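Local structure of 3-deoxy-D-manno-octulosonate 8-phosphate phosphatase KdsC (Xanthomonas campestris pv. campestris, 4NAV) at residues A[20-31]-A[59-70]; A[110-119]-A[128-139]. The protein probably catalyses the magnesium-dependent hydrolysis of 3-deoxy-D-manno-octulosonate 8-phosphate to KDO and inorganic phosphate, a step of lipopolysaccharide biosynthesis. All blocks are in the same frame, centred on the assembly; numbering follows the deposited sequence.

Contact 1 (A[20-31]-A[59-70])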
loop_
_atom_site.group_PDB
_atom_site.type_symbol
_atom_site.label_atom_id
_atom_site.label_comp_id
_atom_site.label_asym_id
_atom_site.label_seq_id
_atom_site.Cartn_x
_atom_site.Cartn_y
_atom_site.Cartn_z
ATOM N N VAL A 20 30.523 13.474 1.740
ATOM C CA VAL A 20 29.878 12.781 0.661
ATOM C C VAL A 20 29.724 13.687 -0.551
ATOM O O VAL A 20 29.075 14.704 -0.486
ATOM C CB VAL A 20 28.481 12.287 1.088
ATOM C CG1 VAL A 20 27.638 11.886 -0.122
ATOM C CG2 VAL A 20 28.617 11.149 2.074
ATOM N N ARG A 21 30.282 13.245 -1.672
ATOM C CA ARG A 21 30.197 13.953 -2.941
ATOM C C ARG A 21 29.422 13.178 -3.968
ATOM O O ARG A 21 28.993 13.733 -4.994
ATOM C CB ARG A 21 31.601 14.206 -3.478
ATOM C CG ARG A 21 32.500 14.935 -2.483
ATOM C CD ARG A 21 32.298 16.418 -2.306
ATOM N NE ARG A 21 31.076 16.989 -2.871
ATOM C CZ ARG A 21 30.194 17.812 -2.277
ATOM N NH1 ARG A 21 30.255 18.170 -0.995
ATOM N NH2 ARG A 21 29.188 18.287 -3.000
ATOM N N LEU A 22 29.276 11.884 -3.735
ATOM C CA LEU A 22 28.514 11.049 -4.660
ATOM C C LEU A 22 27.596 10.185 -3.826
ATOM O O LEU A 22 28.031 9.503 -2.895
ATOM C CB LEU A 22 29.456 10.217 -5.513
ATOM C CG LEU A 22 28.802 9.092 -6.324
ATOM C CD1 LEU A 22 27.987 9.673 -7.458
ATOM C CD2 LEU A 22 29.850 8.148 -6.868
ATOM N N ALA A 23 26.307 10.225 -4.156
ATOM C CA ALA A 23 25.289 9.445 -3.436
ATOM C C ALA A 23 24.631 8.488 -4.407
ATOM O O ALA A 23 24.011 8.924 -5.379
ATOM C CB ALA A 23 24.253 10.368 -2.826
ATOM N N CYS A 24 24.767 7.186 -4.159
ATOM C CA CYS A 24 24.213 6.175 -5.061
ATOM C C CYS A 24 23.117 5.440 -4.368
ATOM O O CYS A 24 23.225 5.153 -3.188
ATOM C CB CYS A 24 25.285 5.176 -5.455
ATOM S SG CYS A 24 26.724 5.919 -6.227
ATOM N N PHE A 25 22.076 5.075 -5.104
ATOM C CA PHE A 25 20.905 4.440 -4.525
ATOM C C PHE A 25 20.470 3.246 -5.343
ATOM O O PHE A 25 20.212 3.372 -6.537
ATOM C CB PHE A 25 19.752 5.430 -4.496
ATOM C CG PHE A 25 19.967 6.581 -3.576
ATOM C CD1 PHE A 25 19.394 6.604 -2.308
ATOM C CD2 PHE A 25 20.758 7.639 -3.976
ATOM C CE1 PHE A 25 19.590 7.670 -1.460
ATOM C CE2 PHE A 25 20.966 8.706 -3.134
ATOM C CZ PHE A 25 20.385 8.726 -1.878
ATOM N N ASP A 26 20.337 2.092 -4.687
ATOM C CA ASP A 26 19.592 0.976 -5.255
ATOM C C ASP A 26 18.186 1.474 -5.576
ATOM O O ASP A 26 17.728 2.467 -5.030
ATOM C CB ASP A 26 19.486 -0.161 -4.231
ATOM C CG ASP A 26 18.930 -1.444 -4.827
ATOM O OD1 ASP A 26 19.333 -1.755 -5.981
ATOM O OD2 ASP A 26 18.114 -2.134 -4.149
ATOM N N VAL A 27 17.489 0.802 -6.466
ATOM C CA VAL A 27 16.116 1.186 -6.774
ATOM C C VAL A 27 15.150 0.392 -5.879
ATOM O O VAL A 27 14.522 0.944 -4.964
ATOM C CB VAL A 27 15.819 0.991 -8.278
ATOM C CG1 VAL A 27 14.378 1.324 -8.596
ATOM C CG2 VAL A 27 16.739 1.884 -9.108
ATOM N N ASP A 28 15.014 -0.889 -6.185
ATOM C CA ASP A 28 14.020 -1.707 -5.536
ATOM C C ASP A 28 14.390 -2.050 -4.141
ATOM O O ASP A 28 15.487 -2.574 -3.868
ATOM C CB ASP A 28 13.770 -2.954 -6.339
ATOM C CG ASP A 28 12.920 -2.674 -7.550
ATOM O OD1 ASP A 28 11.690 -2.378 -7.370
ATOM O OD2 ASP A 28 13.475 -2.784 -8.658
ATOM N N GLY A 29 13.447 -1.736 -3.262
ATOM C CA GLY A 29 13.601 -1.931 -1.837
ATOM C C GLY A 29 14.236 -0.758 -1.116
ATOM O O GLY A 29 14.320 -0.764 0.116
ATOM N N THR A 30 14.677 0.244 -1.873
ATOM C CA THR A 30 15.434 1.359 -1.338
ATOM C C THR A 30 14.718 2.674 -1.628
ATOM O O THR A 30 14.368 3.407 -0.694
ATOM C CB THR A 30 16.821 1.343 -1.963
ATOM O OG1 THR A 30 17.561 0.259 -1.407
ATOM C CG2 THR A 30 17.550 2.616 -1.701
ATOM N N LEU A 31 14.437 2.929 -2.909
ATOM C CA LEU A 31 13.474 3.979 -3.318
ATOM C C LEU A 31 12.047 3.448 -3.496
ATOM O O LEU A 31 11.145 4.171 -3.909
ATOM C CB LEU A 31 13.914 4.586 -4.640
ATOM C CG LEU A 31 15.343 5.080 -4.664
ATOM C CD1 LEU A 31 15.728 5.474 -6.078
ATOM C CD2 LEU A 31 15.511 6.244 -3.718
ATOM N N LEU A 59 19.946 17.114 -2.805
ATOM C CA LEU A 59 21.322 16.654 -2.947
ATOM C C LEU A 59 21.935 17.191 -4.235
ATOM O O LEU A 59 23.018 17.767 -4.217
ATOM C CB LEU A 59 21.403 15.146 -2.951
ATOM C CG LEU A 59 21.208 14.417 -1.636
ATOM C CD1 LEU A 59 21.469 12.951 -1.840
ATOM C CD2 LEU A 59 22.117 14.939 -0.523
ATOM N N GLU A 60 21.221 17.062 -5.348
ATOM C CA GLU A 60 21.779 17.558 -6.582
ATOM C C GLU A 60 21.992 19.092 -6.444
ATOM O O GLU A 60 23.060 19.606 -6.745
ATOM C CB GLU A 60 20.932 17.169 -7.796
ATOM C CG GLU A 60 21.706 17.113 -9.125
ATOM C CD GLU A 60 22.637 15.896 -9.283
ATOM O OE1 GLU A 60 22.293 14.789 -8.815
ATOM O OE2 GLU A 60 23.727 16.067 -9.894
ATOM N N HIS A 61 20.982 19.791 -5.945
ATOM C CA HIS A 61 21.021 21.233 -5.763
ATOM C C HIS A 61 22.151 21.682 -4.844
ATOM O O HIS A 61 22.669 22.804 -4.986
ATOM C CB HIS A 61 19.674 21.684 -5.201
ATOM C CG HIS A 61 19.384 23.133 -5.368
ATOM N ND1 HIS A 61 19.678 24.068 -4.403
ATOM C CD2 HIS A 61 18.811 23.803 -6.391
ATOM C CE1 HIS A 61 19.304 25.258 -4.830
ATOM N NE2 HIS A 61 18.768 25.125 -6.030
ATOM N N ALA A 62 22.556 20.800 -3.941
ATOM C CA ALA A 62 23.684 21.068 -3.077
ATOM C C ALA A 62 24.994 20.525 -3.637
ATOM O O ALA A 62 26.007 20.432 -2.931
ATOM C CB ALA A 62 23.440 20.471 -1.734
ATOM N N GLY A 63 25.007 20.249 -4.924
ATOM C CA GLY A 63 26.275 19.995 -5.609
ATOM C C GLY A 63 26.813 18.614 -5.399
ATOM O O GLY A 63 27.972 18.343 -5.705
ATOM N N ILE A 64 25.946 17.736 -4.923
ATOM C CA ILE A 64 26.298 16.363 -4.723
ATOM C C ILE A 64 25.780 15.610 -5.910
ATOM O O ILE A 64 24.629 15.746 -6.229
ATOM C CB ILE A 64 25.653 15.827 -3.438
ATOM C CG1 ILE A 64 26.147 16.636 -2.251
ATOM C CG2 ILE A 64 25.995 14.358 -3.229
ATOM C CD1 ILE A 64 25.391 16.369 -0.974
ATOM N N HIS A 65 26.619 14.788 -6.526
ATOM C CA HIS A 65 26.187 13.940 -7.624
ATOM C C HIS A 65 25.325 12.750 -7.145
ATOM O O HIS A 65 25.659 12.070 -6.185
ATOM C CB HIS A 65 27.385 13.443 -8.420
ATOM C CG HIS A 65 28.194 14.551 -9.030
ATOM N ND1 HIS A 65 29.435 14.927 -8.546
ATOM C CD2 HIS A 65 27.926 15.385 -10.063
ATOM C CE1 HIS A 65 29.899 15.934 -9.259
ATOM N NE2 HIS A 65 29.005 16.230 -10.188
ATOM N N VAL A 66 24.192 12.537 -7.802
ATOM C CA VAL A 66 23.293 11.456 -7.439
ATOM C C VAL A 66 23.148 10.439 -8.568
ATOM O O VAL A 66 23.010 10.789 -9.730
ATOM C CB VAL A 66 21.925 11.997 -7.066
ATOM C CG1 VAL A 66 20.978 10.856 -6.723
ATOM C CG2 VAL A 66 22.069 12.952 -5.881
ATOM N N ALA A 67 23.214 9.168 -8.213
ATOM C CA ALA A 67 23.144 8.114 -9.199
ATOM C C ALA A 67 22.229 7.013 -8.719
ATOM O O ALA A 67 22.223 6.682 -7.535
ATOM C CB ALA A 67 24.517 7.552 -9.450
ATOM N N LEU A 68 21.425 6.484 -9.624
ATOM C CA LEU A 68 20.603 5.303 -9.346
ATOM C C LEU A 68 21.274 4.118 -10.005
ATOM O O LEU A 68 21.785 4.246 -11.113
ATOM C CB LEU A 68 19.212 5.462 -9.933
ATOM C CG LEU A 68 18.497 6.766 -9.626
ATOM C CD1 LEU A 68 17.083 6.729 -10.177
ATOM C CD2 LEU A 68 18.478 7.036 -8.136
ATOM N N ILE A 69 21.312 2.988 -9.311
ATOM C CA ILE A 69 22.036 1.826 -9.804
ATOM C C ILE A 69 21.203 0.587 -9.596
ATOM O O ILE A 69 20.908 0.207 -8.467
ATOM C CB ILE A 69 23.403 1.681 -9.125
ATOM C CG1 ILE A 69 24.152 3.030 -9.196
ATOM C CG2 ILE A 69 24.194 0.561 -9.777
ATOM C CD1 ILE A 69 25.636 2.975 -8.913
ATOM N N THR A 70 20.807 -0.015 -10.708
ATOM C CA THR A 70 19.930 -1.169 -10.709
ATOM C C THR A 70 20.497 -2.254 -11.631
ATOM O O THR A 70 21.101 -1.962 -12.676
ATOM C CB THR A 70 18.501 -0.790 -11.160
ATOM O OG1 THR A 70 17.791 -1.964 -11.569
ATOM C CG2 THR A 70 18.522 0.190 -12.333
#
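From Arg-21 to Phe-25 the backbone pairs with His-65 to Ile-69 through five hydrogen bonds, making strands 22-25 and 65-70 parallel neighbours, the segment axes 25° apart. His-65 N donates to Arg-21 O, Ala-23 N to His-65 O, Ala-67 N to Ala-23 O, Phe-25 N to Ala-67 O and Ile-69 N to Phe-25 O. The straightest is Ala-23 N to His-65 O (2.8 Å, 171° at the hydrogen). CA-H...O contacts supplement them, as from Cys-24 CA to Ala-67 O (3.2 Å).

Apolar packing differs between the faces. On the face of Ala-23 and Phe-25, Ala-23 CB meets Leu-59 CD1 at 3.9 Å, and the Phe-25 ring has the same methyl at its edge while Val-66 CG1 lies 4.2 Å from CE2. The side chains of Leu-31 and Leu-68 cross at about a right angle, CD1 of the first 3.8 Å from CD2 of the second; helix 158-169 packs on Leu-31 and Leu-59. On the other face, Ile-69 has CG1 anti to its carbonyl carbon (chi1 -50°), and its CD1 reaches both CB and SG of Cys-24, 4.1 Å from each. Helix 95-105 lies against Ala-67 and Ile-69 here.

One side-chain hydrogen bond crosses at the N-terminal end, and it is weak. Bent at chi2 and chi3, Arg-21 brings NH2 to Gly-63 O (3.0 Å), the carbonyl at the guanidinium edge. Gly-63, at positive phi, is the C-prime residue of the Schellman motif ending helix 50-61.

At the C-terminal end, Asp-26, Asp-28 and Thr-30 fit the HAD-type DxDx(T/V) pattern; Asp-26 is predicted to bind magnesium and Asp-28 the substrate. Asp-26 OD1 lies 3.5 Å from Ile-69 O. Lys-95, salt-bridged to the first and hydrogen-bonded to the second, ties the Asp-26 carboxylate to the neighbouring strand's end.

Contact 2 (A[110-119]-A[128-139]); sequences LDQVLFMGDD and AVGLPVAPANAH
Leu-114 holds CG anti to the backbone N (chi1 174°), and its CD1 meets Leu-131 CD2 (3.9 Å) while its CD2 meets Val-133 CG1. Val-133 carries CG1 between its own N and carbonyl carbon (chi1 53°), which places that methyl also against Met-116 CB, at 3.7 Å. On the Phe-115 side, Val-129 spreads its methyls, CG1 meeting Val-113 CG1 at 3.7 Å and CG2 meeting Phe-115 CB. Helix 158-169 packs on Leu-114, Met-116 and Val-133, helix 95-105 on Val-113 and Phe-115.

Strands 113-116 and 131-133 run parallel, 14° apart, through bonds from Leu-131 N to Val-113 O, Phe-115 N to Leu-131 O, Val-133 N to Phe-115 O (2.8 Å) and Gly-117 N to Val-133 O. Before them, Leu-110 O accepts Gly-130 N and Val-113 N from opposite faces of its carbonyl plane.

Beyond the strands, Asp-118 O accepts a bond from N of His-139 (2.9 Å), the residue at the N-cap of helix 140-143, while Pro-135 CG packs 4.1 Å from Asp-118 CB. Asp-119 is salt-bridged to Arg-160 of the second subunit. Asp-118, a predicted magnesium ligand, thus has its backbone held at both ends, O by His-139 N and N by Asp-122 OD2.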
loop_
_atom_site.group_PDB
_atom_site.type_symbol
_atom_site.label_atom_id
_atom_site.label_comp_id
_atom_site.label_asym_id
_atom_site.label_seq_id
_atom_site.Cartn_x
_atom_site.Cartn_y
_atom_site.Cartn_z
ATOM N N LEU A 110 36.545 6.292 -3.024
ATOM C CA LEU A 110 35.453 5.554 -2.392
ATOM C C LEU A 110 35.036 6.142 -1.050
ATOM O O LEU A 110 33.846 6.068 -0.670
ATOM C CB LEU A 110 35.820 4.096 -2.176
ATOM C CG LEU A 110 35.877 3.255 -3.457
ATOM C CD1 LEU A 110 36.403 1.846 -3.149
ATOM C CD2 LEU A 110 34.518 3.221 -4.157
ATOM N N ASP A 111 35.973 6.772 -0.344
ATOM C CA ASP A 111 35.623 7.333 0.950
ATOM C C ASP A 111 34.742 8.577 0.824
ATOM O O ASP A 111 34.295 9.111 1.822
ATOM C CB ASP A 111 36.855 7.558 1.833
ATOM C CG ASP A 111 37.597 8.844 1.523
ATOM O OD1 ASP A 111 37.737 9.245 0.350
ATOM O OD2 ASP A 111 38.093 9.465 2.477
ATOM N N GLN A 112 34.483 9.034 -0.393
ATOM C CA GLN A 112 33.609 10.178 -0.622
ATOM C C GLN A 112 32.254 9.747 -1.194
ATOM O O GLN A 112 31.504 10.558 -1.705
ATOM C CB GLN A 112 34.279 11.153 -1.588
ATOM C CG GLN A 112 35.611 11.693 -1.118
ATOM C CD GLN A 112 36.328 12.480 -2.214
ATOM O OE1 GLN A 112 36.895 11.891 -3.152
ATOM N NE2 GLN A 112 36.349 13.796 -2.085
ATOM N N VAL A 113 31.939 8.466 -1.082
ATOM C CA VAL A 113 30.758 7.900 -1.692
ATOM C C VAL A 113 29.813 7.324 -0.643
ATOM O O VAL A 113 30.240 6.684 0.317
ATOM C CB VAL A 113 31.144 6.760 -2.639
ATOM C CG1 VAL A 113 29.919 6.225 -3.364
ATOM C CG2 VAL A 113 32.190 7.229 -3.630
ATOM N N LEU A 114 28.526 7.562 -0.853
ATOM C CA LEU A 114 27.472 6.997 -0.052
ATOM C C LEU A 114 26.718 6.025 -0.909
ATOM O O LEU A 114 26.450 6.322 -2.087
ATOM C CB LEU A 114 26.494 8.072 0.358
ATOM C CG LEU A 114 25.234 7.583 1.090
ATOM C CD1 LEU A 114 24.819 8.657 2.078
ATOM C CD2 LEU A 114 24.080 7.215 0.178
ATOM N N PHE A 115 26.353 4.874 -0.353
ATOM C CA PHE A 115 25.558 3.902 -1.098
ATOM C C PHE A 115 24.440 3.387 -0.248
ATOM O O PHE A 115 24.661 2.976 0.895
ATOM C CB PHE A 115 26.410 2.722 -1.560
ATOM C CG PHE A 115 25.747 1.886 -2.623
ATOM C CD1 PHE A 115 26.114 2.015 -3.962
ATOM C CD2 PHE A 115 24.764 1.006 -2.295
ATOM C CE1 PHE A 115 25.513 1.271 -4.943
ATOM C CE2 PHE A 115 24.135 0.269 -3.276
ATOM C CZ PHE A 115 24.518 0.391 -4.600
ATOM N N MET A 116 23.236 3.388 -0.789
ATOM C CA MET A 116 22.097 2.882 -0.067
ATOM C C MET A 116 21.494 1.711 -0.811
ATOM O O MET A 116 21.123 1.849 -1.981
ATOM C CB MET A 116 21.067 3.962 0.064
ATOM C CG MET A 116 19.904 3.585 0.937
ATOM S SD MET A 116 18.765 4.951 0.954
ATOM C CE MET A 116 17.791 4.541 2.398
ATOM N N GLY A 117 21.391 0.566 -0.139
ATOM C CA GLY A 117 20.823 -0.637 -0.752
ATOM C C GLY A 117 20.120 -1.494 0.281
ATOM O O GLY A 117 20.226 -1.233 1.463
ATOM N N ASP A 118 19.415 -2.528 -0.175
ATOM C CA ASP A 118 18.583 -3.340 0.725
ATOM C C ASP A 118 18.831 -4.850 0.681
ATOM O O ASP A 118 18.361 -5.554 1.569
ATOM C CB ASP A 118 17.108 -3.092 0.413
ATOM C CG ASP A 118 16.696 -3.625 -0.942
ATOM O OD1 ASP A 118 17.331 -3.276 -1.969
ATOM O OD2 ASP A 118 15.717 -4.418 -0.969
ATOM N N ASP A 119 19.552 -5.346 -0.329
ATOM C CA ASP A 119 19.706 -6.807 -0.548
ATOM C C ASP A 119 21.056 -7.192 -1.171
ATOM O O ASP A 119 21.859 -6.334 -1.521
ATOM C CB ASP A 119 18.536 -7.337 -1.410
ATOM C CG ASP A 119 18.196 -8.803 -1.150
ATOM O OD1 ASP A 119 18.825 -9.442 -0.266
ATOM O OD2 ASP A 119 17.284 -9.335 -1.846
ATOM N N ALA A 128 32.291 -1.572 0.080
ATOM C CA ALA A 128 33.398 -0.818 -0.504
ATOM C C ALA A 128 33.336 0.715 -0.251
ATOM O O ALA A 128 34.364 1.376 -0.261
ATOM C CB ALA A 128 33.471 -1.111 -1.984
ATOM N N VAL A 129 32.151 1.274 0.015
ATOM C CA VAL A 129 32.023 2.740 0.100
ATOM C C VAL A 129 32.313 3.339 1.484
ATOM O O VAL A 129 32.298 2.654 2.493
ATOM C CB VAL A 129 30.655 3.226 -0.385
ATOM C CG1 VAL A 129 30.439 2.844 -1.838
ATOM C CG2 VAL A 129 29.534 2.673 0.491
ATOM N N GLY A 130 32.601 4.624 1.492
ATOM C CA GLY A 130 32.818 5.333 2.715
ATOM C C GLY A 130 31.579 5.334 3.615
ATOM O O GLY A 130 31.698 5.238 4.845
ATOM N N LEU A 131 30.389 5.450 3.024
ATOM C CA LEU A 131 29.170 5.558 3.827
ATOM C C LEU A 131 28.022 4.679 3.293
ATOM O O LEU A 131 27.183 5.131 2.515
ATOM C CB LEU A 131 28.719 7.008 3.915
ATOM C CG LEU A 131 27.559 7.270 4.884
ATOM C CD1 LEU A 131 27.777 6.588 6.236
ATOM C CD2 LEU A 131 27.368 8.761 5.092
ATOM N N PRO A 132 28.005 3.407 3.684
ATOM C CA PRO A 132 26.883 2.571 3.330
ATOM C C PRO A 132 25.694 2.888 4.216
ATOM O O PRO A 132 25.872 3.259 5.364
ATOM C CB PRO A 132 27.408 1.165 3.612
ATOM C CG PRO A 132 28.383 1.333 4.688
ATOM C CD PRO A 132 28.984 2.705 4.529
ATOM N N VAL A 133 24.490 2.706 3.707
ATOM C CA VAL A 133 23.286 2.887 4.530
ATOM C C VAL A 133 22.183 1.931 3.999
ATOM O O VAL A 133 22.127 1.600 2.813
ATOM C CB VAL A 133 22.853 4.383 4.578
ATOM C CG1 VAL A 133 22.708 4.987 3.172
ATOM C CG2 VAL A 133 21.578 4.550 5.355
ATOM N N ALA A 134 21.362 1.429 4.905
ATOM C CA ALA A 134 20.280 0.499 4.542
ATOM C C ALA A 134 18.961 0.921 5.163
ATOM O O ALA A 134 18.938 1.426 6.304
ATOM C CB ALA A 134 20.603 -0.884 5.001
ATOM N N PRO A 135 17.870 0.772 4.409
ATOM C CA PRO A 135 16.596 1.139 4.961
ATOM C C PRO A 135 16.155 0.141 6.048
ATOM O O PRO A 135 16.791 -0.912 6.235
ATOM C CB PRO A 135 15.692 1.103 3.755
ATOM C CG PRO A 135 16.299 0.094 2.849
ATOM C CD PRO A 135 17.758 0.247 3.040
ATOM N N ALA A 136 15.093 0.469 6.768
ATOM C CA ALA A 136 14.637 -0.386 7.881
ATOM C C ALA A 136 14.148 -1.745 7.390
ATOM O O ALA A 136 14.333 -2.741 8.055
ATOM C CB ALA A 136 13.541 0.311 8.672
ATOM N N ASN A 137 13.538 -1.782 6.211
ATOM C CA ASN A 137 13.078 -3.052 5.618
ATOM C C ASN A 137 14.180 -3.920 5.015
ATOM O O ASN A 137 13.888 -4.889 4.344
ATOM C CB ASN A 137 12.043 -2.761 4.506
ATOM C CG ASN A 137 12.587 -1.817 3.460
ATOM O OD1 ASN A 137 12.823 -0.645 3.771
ATOM N ND2 ASN A 137 12.821 -2.306 2.223
ATOM N N ALA A 138 15.446 -3.551 5.180
ATOM C CA ALA A 138 16.551 -4.255 4.482
ATOM C C ALA A 138 16.644 -5.724 4.890
ATOM O O ALA A 138 16.363 -6.056 6.049
ATOM C CB ALA A 138 17.856 -3.571 4.796
ATOM N N HIS A 139 17.035 -6.605 3.966
ATOM C CA HIS A 139 17.307 -7.997 4.332
ATOM C C HIS A 139 18.311 -8.083 5.480
ATOM O O HIS A 139 19.292 -7.358 5.475
ATOM C CB HIS A 139 17.863 -8.784 3.144
ATOM C CG HIS A 139 17.898 -10.262 3.378
ATOM N ND1 HIS A 139 16.815 -11.073 3.121
ATOM C CD2 HIS A 139 18.843 -11.063 3.912
ATOM C CE1 HIS A 139 17.092 -12.312 3.481
ATOM N NE2 HIS A 139 18.312 -12.332 3.980
#

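In the fold
From the N terminus, strand 22-25 comes first; the chain then passes through the antiparallel pair 35-38 and 44-49 and helix 50-61 before strand 65-70 closes contact 1. Strand 87-90 and helix 95-105 intervene. Contact 2 then closes a shorter loop, the beta-alpha-beta unit 113-116, 123-126, 131-133. The two neither nest nor cross, yet share one parallel sheet, ordered 87-90, 65-70, 22-25, 113-116, 131-133. Their centres are 11 Å apart, and strands 22-25 and 113-116 join them directly. At the C-terminal strand ends, the side chains of Asp-26 and Asp-118, both predicted magnesium ligands, come together, as expected of the metal site of a HAD-type phosphatase.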